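Local structure of particle-associated glycoside hydrolase (Acinetobacter phage Fri1, 6C72) at residues L83-A95 with C116-L130. The protein is a trimeric tailspike that probably depolymerises the capsular polysaccharide of Acinetobacter baumannii by glycosidic hydrolysis, helping the phage to enter its host. Numbering follows the deposited sequence.
With ZN (zinc ion), chain E; ZN (zinc ion), chain F.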
ATOM      1  N   LEU A  83      -1.101 -47.895  -3.498  1.00 44.65           N
ATOM      2  CA  LEU A  83      -0.145 -46.823  -3.717  1.00 43.79           C
ATOM      3  C   LEU A  83       0.137 -46.067  -2.423  1.00 47.43           C
ATOM      4  O   LEU A  83      -0.780 -45.750  -1.660  1.00 50.11           O
ATOM      5  CB  LEU A  83      -0.717 -45.862  -4.759  1.00 41.09           C
ATOM      6  CG  LEU A  83       0.182 -44.696  -5.150  1.00 39.79           C
ATOM      7  CD1 LEU A  83       1.380 -45.257  -5.921  1.00 37.82           C
ATOM      8  CD2 LEU A  83      -0.583 -43.638  -5.933  1.00 38.55           C
ATOM      9  N   GLN A  84       1.416 -45.746  -2.191  1.00 56.56           N
ATOM     10  CA  GLN A  84       1.834 -44.916  -1.062  1.00 58.89           C
ATOM     11  C   GLN A  84       2.367 -43.604  -1.609  1.00 56.13           C
ATOM     12  O   GLN A  84       3.432 -43.572  -2.233  1.00 53.57           O
ATOM     13  CB  GLN A  84       2.894 -45.598  -0.201  1.00 60.14           C
ATOM     14  CG  GLN A  84       2.473 -46.930   0.394  1.00 62.64           C
ATOM     15  CD  GLN A  84       1.226 -46.841   1.279  1.00 65.98           C
ATOM     16  OE1 GLN A  84       0.262 -47.583   1.074  1.00 66.49           O
ATOM     17  NE2 GLN A  84       1.250 -45.950   2.275  1.00 67.98           N
ATOM     18  N   VAL A  85       1.638 -42.528  -1.370  1.00 33.75           N
ATOM     19  CA  VAL A  85       2.076 -41.195  -1.759  1.00 33.26           C
ATOM     20  C   VAL A  85       2.926 -40.620  -0.640  1.00 35.76           C
ATOM     21  O   VAL A  85       2.494 -40.565   0.517  1.00 37.20           O
ATOM     22  CB  VAL A  85       0.874 -40.279  -2.042  1.00 31.60           C
ATOM     23  CG1 VAL A  85       1.361 -38.857  -2.320  1.00 31.53           C
ATOM     24  CG2 VAL A  85       0.046 -40.817  -3.196  1.00 29.76           C
ATOM     25  N   HIS A  86       4.121 -40.159  -0.978  1.00 57.26           N
ATOM     26  CA  HIS A  86       4.998 -39.570   0.016  1.00 58.24           C
ATOM     27  C   HIS A  86       5.128 -38.073  -0.227  1.00 56.71           C
ATOM     28  O   HIS A  86       5.014 -37.598  -1.361  1.00 54.35           O
ATOM     29  CB  HIS A  86       6.379 -40.238  -0.004  1.00 57.77           C
ATOM     30  CG  HIS A  86       6.353 -41.703   0.320  1.00 59.33           C
ATOM     31  ND1 HIS A  86       6.425 -42.682  -0.649  1.00 57.51           N
ATOM     32  CD2 HIS A  86       6.269 -42.355   1.506  1.00 62.64           C
ATOM     33  CE1 HIS A  86       6.379 -43.873  -0.076  1.00 59.45           C
ATOM     34  NE2 HIS A  86       6.283 -43.703   1.231  1.00 62.65           N
ATOM     35  N   ASN A  87       5.371 -37.334   0.856  0.70 41.83           N
ATOM     36  CA  ASN A  87       5.615 -35.889   0.826  0.70 42.34           C
ATOM     37  C   ASN A  87       4.463 -35.111   0.175  0.70 39.33           C
ATOM     38  O   ASN A  87       4.668 -34.013  -0.342  0.70 39.05           O
ATOM     39  CB  ASN A  87       6.951 -35.582   0.128  0.70 43.84           C
ATOM     40  CG  ASN A  87       7.491 -34.189   0.460  0.70 45.89           C
ATOM     41  OD1 ASN A  87       7.914 -33.921   1.587  0.70 49.06           O
ATOM     42  ND2 ASN A  87       7.491 -33.304  -0.532  0.70 44.51           N
ATOM     43  N   LYS A  88       3.246 -35.664   0.190  1.00 37.49           N
ATOM     44  CA  LYS A  88       2.058 -35.025  -0.392  1.00 35.24           C
ATOM     45  C   LYS A  88       2.261 -34.615  -1.851  1.00 33.41           C
ATOM     46  O   LYS A  88       1.701 -33.616  -2.305  1.00 32.54           O
ATOM     47  CB  LYS A  88       1.613 -33.819   0.439  1.00 36.54           C
ATOM     48  CG  LYS A  88       1.295 -34.143   1.891  1.00 39.04           C
ATOM     49  CD  LYS A  88       1.059 -32.874   2.705  1.00 41.07           C
ATOM     50  CE  LYS A  88      -0.127 -32.072   2.164  1.00 39.42           C
ATOM     51  NZ  LYS A  88      -0.364 -30.836   2.967  1.00 41.73           N
ATOM     52  N   VAL A  89       3.023 -35.396  -2.610  1.00 33.24           N
ATOM     53  CA  VAL A  89       3.244 -35.159  -4.033  1.00 32.22           C
ATOM     54  C   VAL A  89       2.935 -36.451  -4.776  1.00 31.07           C
ATOM     55  O   VAL A  89       3.542 -37.491  -4.500  1.00 32.00           O
ATOM     56  CB  VAL A  89       4.685 -34.700  -4.346  1.00 34.28           C
ATOM     57  CG1 VAL A  89       4.858 -34.482  -5.845  1.00 33.82           C
ATOM     58  CG2 VAL A  89       5.038 -33.429  -3.591  1.00 35.83           C
ATOM     59  N   LEU A  90       1.972 -36.398  -5.684  1.00 35.37           N
ATOM     60  CA  LEU A  90       1.664 -37.506  -6.574  1.00 34.37           C
ATOM     61  C   LEU A  90       2.130 -37.160  -7.984  1.00 32.26           C
ATOM     62  O   LEU A  90       1.686 -36.157  -8.556  1.00 31.50           O
ATOM     63  CB  LEU A  90       0.172 -37.805  -6.558  1.00 34.63           C
ATOM     64  CG  LEU A  90      -0.337 -38.744  -7.645  1.00 33.10           C
ATOM     65  CD1 LEU A  90       0.290 -40.128  -7.538  1.00 34.01           C
ATOM     66  CD2 LEU A  90      -1.836 -38.825  -7.517  1.00 32.87           C
ATOM     67  N   HIS A  91       3.023 -37.976  -8.539  1.00 39.21           N
ATOM     68  CA  HIS A  91       3.414 -37.816  -9.935  1.00 37.80           C
ATOM     69  C   HIS A  91       2.336 -38.446 -10.812  1.00 37.05           C
ATOM     70  O   HIS A  91       1.995 -39.618 -10.629  1.00 37.27           O
ATOM     71  CB  HIS A  91       4.779 -38.454 -10.195  1.00 37.66           C
ATOM     72  CG  HIS A  91       5.909 -37.743  -9.520  1.00 38.20           C
ATOM     73  ND1 HIS A  91       6.853 -37.015 -10.214  1.00 38.57           N
ATOM     74  CD2 HIS A  91       6.242 -37.636  -8.211  1.00 39.16           C
ATOM     75  CE1 HIS A  91       7.713 -36.483  -9.362  1.00 39.90           C
ATOM     76  NE2 HIS A  91       7.362 -36.841  -8.140  1.00 39.31           N
ATOM     77  N   ALA A  92       1.770 -37.666 -11.734  1.00 38.95           N
ATOM     78  CA  ALA A  92       0.718 -38.191 -12.593  1.00 38.64           C
ATOM     79  C   ALA A  92       1.195 -39.406 -13.384  1.00 38.24           C
ATOM     80  O   ALA A  92       0.386 -40.279 -13.733  1.00 38.39           O
ATOM     81  CB  ALA A  92       0.205 -37.103 -13.528  1.00 38.83           C
ATOM     82  N   THR A  93       2.499 -39.490 -13.675  1.00 33.58           N
ATOM     83  CA  THR A  93       3.010 -40.695 -14.319  1.00 35.35           C
ATOM     84  C   THR A  93       2.735 -41.943 -13.486  1.00 34.06           C
ATOM     85  O   THR A  93       2.643 -43.050 -14.037  1.00 35.00           O
ATOM     86  CB  THR A  93       4.507 -40.562 -14.583  1.00 38.16           C
ATOM     87  OG1 THR A  93       5.169 -40.210 -13.364  1.00 37.59           O
ATOM     88  CG2 THR A  93       4.790 -39.522 -15.667  1.00 40.39           C
ATOM     89  N   GLN A  94       2.594 -41.799 -12.170  1.00 32.43           N
ATOM     90  CA  GLN A  94       2.298 -42.950 -11.325  1.00 33.44           C
ATOM     91  C   GLN A  94       0.842 -43.396 -11.423  1.00 33.96           C
ATOM     92  O   GLN A  94       0.461 -44.368 -10.754  1.00 35.30           O
ATOM     93  CB  GLN A  94       2.673 -42.639  -9.869  1.00 34.75           C
ATOM     94  CG  GLN A  94       4.172 -42.358  -9.690  1.00 34.58           C
ATOM     95  CD  GLN A  94       4.530 -41.819  -8.311  1.00 35.87           C
ATOM     96  OE1 GLN A  94       3.835 -40.961  -7.763  1.00 36.44           O
ATOM     97  NE2 GLN A  94       5.619 -42.318  -7.749  1.00 36.56           N
ATOM     98  N   ALA A  95       0.021 -42.710 -12.224  1.00 38.78           N
ATOM     99  CA  ALA A  95      -1.303 -43.187 -12.604  1.00 39.63           C
ATOM    100  C   ALA A  95      -1.359 -43.619 -14.060  1.00 39.33           C
ATOM    101  O   ALA A  95      -2.445 -43.891 -14.578  1.00 40.49           O
ATOM    102  CB  ALA A  95      -2.360 -42.116 -12.350  1.00 40.13           C
ATOM    103  N   CYS A 116      -5.770 -38.350 -10.584  1.00 33.92           N
ATOM    104  CA  CYS A 116      -4.709 -37.882  -9.702  1.00 34.27           C
ATOM    105  C   CYS A 116      -5.195 -36.734  -8.820  1.00 34.40           C
ATOM    106  O   CYS A 116      -4.981 -36.738  -7.601  1.00 35.45           O
ATOM    107  CB  CYS A 116      -3.489 -37.459 -10.530  1.00 33.88           C
ATOM    108  SG  CYS A 116      -2.725 -38.829 -11.467  1.00 34.24           S
ATOM    109  N   VAL A 117      -5.863 -35.746  -9.414  1.00 29.71           N
ATOM    110  CA  VAL A 117      -6.347 -34.614  -8.627  1.00 29.55           C
ATOM    111  C   VAL A 117      -7.366 -35.089  -7.599  1.00 30.59           C
ATOM    112  O   VAL A 117      -7.320 -34.689  -6.428  1.00 31.12           O
ATOM    113  CB  VAL A 117      -6.935 -33.527  -9.549  1.00 29.43           C
ATOM    114  CG1 VAL A 117      -7.524 -32.394  -8.742  1.00 30.19           C
ATOM    115  CG2 VAL A 117      -5.888 -33.034 -10.522  1.00 28.73           C
ATOM    116  N   ASP A 118      -8.292 -35.963  -8.024  1.00 36.48           N
ATOM    117  CA  ASP A 118      -9.320 -36.483  -7.128  1.00 37.65           C
ATOM    118  C   ASP A 118      -8.729 -37.286  -5.981  1.00 38.07           C
ATOM    119  O   ASP A 118      -9.196 -37.183  -4.842  1.00 39.13           O
ATOM    120  CB  ASP A 118     -10.315 -37.350  -7.897  1.00 37.86           C
ATOM    121  CG  ASP A 118     -11.242 -36.540  -8.776  1.00 38.32           C
ATOM    122  OD1 ASP A 118     -11.107 -35.296  -8.812  1.00 38.49           O
ATOM    123  OD2 ASP A 118     -12.146 -37.151  -9.392  1.00 38.78           O
ATOM    124  N   TYR A 119      -7.715 -38.107  -6.258  1.00 31.44           N
ATOM    125  CA  TYR A 119      -7.163 -38.947  -5.201  1.00 31.78           C
ATOM    126  C   TYR A 119      -6.375 -38.123  -4.186  1.00 32.24           C
ATOM    127  O   TYR A 119      -6.462 -38.376  -2.975  1.00 33.70           O
ATOM    128  CB  TYR A 119      -6.298 -40.056  -5.796  1.00 32.26           C
ATOM    129  CG  TYR A 119      -5.682 -40.935  -4.739  1.00 32.83           C
ATOM    130  CD1 TYR A 119      -6.467 -41.777  -3.965  1.00 33.62           C
ATOM    131  CD2 TYR A 119      -4.318 -40.901  -4.494  1.00 33.89           C
ATOM    132  CE1 TYR A 119      -5.917 -42.579  -2.987  1.00 35.17           C
ATOM    133  CE2 TYR A 119      -3.751 -41.706  -3.520  1.00 35.50           C
ATOM    134  CZ  TYR A 119      -4.559 -42.547  -2.773  1.00 36.11           C
ATOM    135  OH  TYR A 119      -4.003 -43.339  -1.799  1.00 37.21           O
ATOM    136  N   MET A 120      -5.595 -37.134  -4.658  1.00 34.39           N
ATOM    137  CA  MET A 120      -4.893 -36.245  -3.734  1.00 35.64           C
ATOM    138  C   MET A 120      -5.879 -35.459  -2.880  1.00 35.88           C
ATOM    139  O   MET A 120      -5.678 -35.302  -1.671  1.00 37.03           O
ATOM    140  CB  MET A 120      -3.983 -35.287  -4.502  1.00 34.94           C
ATOM    141  CG  MET A 120      -2.700 -35.915  -5.010  1.00 35.84           C
ATOM    142  SD  MET A 120      -1.687 -36.666  -3.722  1.00 37.73           S
ATOM    143  CE  MET A 120      -1.044 -35.232  -2.883  1.00 38.52           C
ATOM    144  N   ALA A 121      -6.963 -34.976  -3.487  1.00 30.49           N
ATOM    145  CA  ALA A 121      -8.004 -34.315  -2.710  1.00 30.90           C
ATOM    146  C   ALA A 121      -8.666 -35.262  -1.706  1.00 31.54           C
ATOM    147  O   ALA A 121      -9.243 -34.798  -0.720  1.00 32.01           O
ATOM    148  CB  ALA A 121      -9.057 -33.715  -3.643  1.00 30.97           C
ATOM    149  N   LEU A 122      -8.629 -36.570  -1.949  1.00 40.37           N
ATOM    150  CA  LEU A 122      -9.165 -37.508  -0.971  1.00 40.86           C
ATOM    151  C   LEU A 122      -8.228 -37.665   0.226  1.00 41.24           C
ATOM    152  O   LEU A 122      -8.700 -37.841   1.349  1.00 41.51           O
ATOM    153  CB  LEU A 122      -9.425 -38.864  -1.636  1.00 40.75           C
ATOM    154  CG  LEU A 122     -10.179 -39.994  -0.929  1.00 41.27           C
ATOM    155  CD1 LEU A 122     -11.658 -39.697  -0.797  1.00 41.19           C
ATOM    156  CD2 LEU A 122      -9.973 -41.308  -1.677  1.00 41.11           C
ATOM    157  N   ILE A 123      -6.910 -37.568   0.028  1.00 32.24           N
ATOM    158  CA  ILE A 123      -5.973 -37.865   1.111  1.00 32.71           C
ATOM    159  C   ILE A 123      -5.323 -36.607   1.693  1.00 33.37           C
ATOM    160  O   ILE A 123      -4.211 -36.659   2.226  1.00 34.29           O
ATOM    161  CB  ILE A 123      -4.887 -38.861   0.646  1.00 32.90           C
ATOM    162  CG1 ILE A 123      -4.005 -38.252  -0.451  1.00 32.69           C
ATOM    163  CG2 ILE A 123      -5.524 -40.157   0.180  1.00 33.28           C
ATOM    164  CD1 ILE A 123      -2.812 -39.126  -0.820  1.00 33.12           C
ATOM    165  N   GLY A 124      -6.003 -35.471   1.621  1.00 32.93           N
ATOM    166  CA  GLY A 124      -5.570 -34.292   2.347  1.00 34.14           C
ATOM    167  C   GLY A 124      -5.005 -33.188   1.492  1.00 34.21           C
ATOM    168  O   GLY A 124      -4.626 -32.140   2.034  1.00 35.39           O
ATOM    169  N   GLY A 125      -4.958 -33.372   0.184  1.00 32.98           N
ATOM    170  CA  GLY A 125      -4.430 -32.374  -0.709  1.00 32.66           C
ATOM    171  C   GLY A 125      -2.927 -32.479  -0.867  1.00 33.54           C
ATOM    172  O   GLY A 125      -2.251 -33.361  -0.321  1.00 34.01           O
ATOM    173  N   GLY A 126      -2.395 -31.537  -1.637  1.00 37.88           N
ATOM    174  CA  GLY A 126      -0.991 -31.551  -1.952  1.00 38.40           C
ATOM    175  C   GLY A 126      -0.734 -31.148  -3.390  1.00 36.68           C
ATOM    176  O   GLY A 126      -1.336 -30.197  -3.908  1.00 34.66           O
ATOM    177  N   VAL A 127       0.151 -31.878  -4.057  1.00 30.19           N
ATOM    178  CA  VAL A 127       0.596 -31.511  -5.392  1.00 29.62           C
ATOM    179  C   VAL A 127       0.452 -32.707  -6.321  1.00 29.24           C
ATOM    180  O   VAL A 127       0.859 -33.823  -5.975  1.00 29.72           O
ATOM    181  CB  VAL A 127       2.050 -31.006  -5.381  1.00 30.14           C
ATOM    182  CG1 VAL A 127       2.544 -30.818  -6.796  1.00 29.58           C
ATOM    183  CG2 VAL A 127       2.142 -29.691  -4.601  1.00 30.76           C
ATOM    184  N   VAL A 128      -0.129 -32.472  -7.491  1.00 28.95           N
ATOM    185  CA  VAL A 128      -0.048 -33.395  -8.615  1.00 28.53           C
ATOM    186  C   VAL A 128       1.045 -32.873  -9.532  1.00 28.81           C
ATOM    187  O   VAL A 128       0.915 -31.785 -10.116  1.00 27.88           O
ATOM    188  CB  VAL A 128      -1.380 -33.530  -9.357  1.00 28.22           C
ATOM    189  CG1 VAL A 128      -1.146 -34.299 -10.643  1.00 28.32           C
ATOM    190  CG2 VAL A 128      -2.410 -34.226  -8.473  1.00 28.59           C
ATOM    191  N   GLN A 129       2.140 -33.626  -9.617  1.00 31.61           N
ATOM    192  CA  GLN A 129       3.287 -33.260 -10.436  1.00 32.10           C
ATOM    193  C   GLN A 129       3.072 -33.768 -11.855  1.00 30.51           C
ATOM    194  O   GLN A 129       2.753 -34.948 -12.057  1.00 29.95           O
ATOM    195  CB  GLN A 129       4.570 -33.850  -9.847  1.00 33.48           C
ATOM    196  CG  GLN A 129       5.824 -33.544 -10.635  1.00 34.05           C
ATOM    197  CD  GLN A 129       6.223 -32.070 -10.553  1.00 34.04           C
ATOM    198  OE1 GLN A 129       6.291 -31.487  -9.461  1.00 34.34           O
ATOM    199  NE2 GLN A 129       6.488 -31.461 -11.707  1.00 33.53           N
ATOM    200  N   LEU A 130       3.200 -32.895 -12.803  1.00 28.20           N
ATOM    201  CA  LEU A 130       3.176 -33.313 -14.194  1.00 28.21           C
ATOM    202  C   LEU A 130       4.598 -33.436 -14.715  1.00 28.69           C
ATOM    203  O   LEU A 130       5.483 -32.702 -14.278  1.00 28.76           O
ATOM    204  CB  LEU A 130       2.415 -32.321 -15.075  1.00 27.53           C
ATOM    205  CG  LEU A 130       0.959 -32.116 -14.687  1.00 27.28           C
ATOM    206  CD1 LEU A 130       0.265 -31.153 -15.633  1.00 26.91           C
ATOM    207  CD2 LEU A 130       0.238 -33.464 -14.623  1.00 27.83           C
TER
HETATM  208 ZN    ZN E 802       6.970 -37.117 -12.592  1.00 76.53          ZN
HETATM  209 ZN    ZN F 803       8.589 -35.911  -6.810  1.00 66.49          ZN
HETATM  210  O   HOH W   1      -1.259 -43.161  -0.447  1.00 45.79           O
HETATM  211  O   HOH W   2      -2.752 -30.072   1.680  1.00 36.06           O
HETATM  212  O   HOH W   3       4.470 -36.899 -13.231  1.00 18.23           O
HETATM  213  O   HOH W   4      10.176 -36.940  -6.842  1.00 31.53           O
HETATM  214  O   HOH W   5       8.461 -33.476  -7.180  1.00 25.78           O
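The imidazole of His91, lying over Gln129, joins two zinc ions: ND1 binds one at 2.4 Å and NE2 the other at 2.0 Å. Gln129 CB makes a CH-pi contact 4.1 Å from the His91 ring centroid. The chi1 of Gln129 (179°) sends CG away from the backbone N, and the stem runs alongside the ring, while the amide hydrogen-bonds through OE1 to Arg148 and through NE2 to Leu130 O. Strands 89-91 and 126-129 pair in parallel, starting the run of parallel strands of the beta-helix expected of a tailspike; Leu90 N donates to Val127 O and Leu90 O accepts from Gln129 N, both at 2.8 Å. Gly126 takes backbone angles (phi 141°, psi -136°) that only glycine readily adopts, and its CA sits against Lys88 O. Leu90 turns to the sheet face opposite His91, where its CB meets flexible Met120 SD of helix 110-122 at 3.6 Å. Gln129 O accepts from Ala92 N at 2.9 Å and also from the water on the ND1-bound zinc, so this one carbonyl links the strand pairing to the metal site; two bound cations imply that the imidazole is probably deprotonated, as a bridging imidazolate would be.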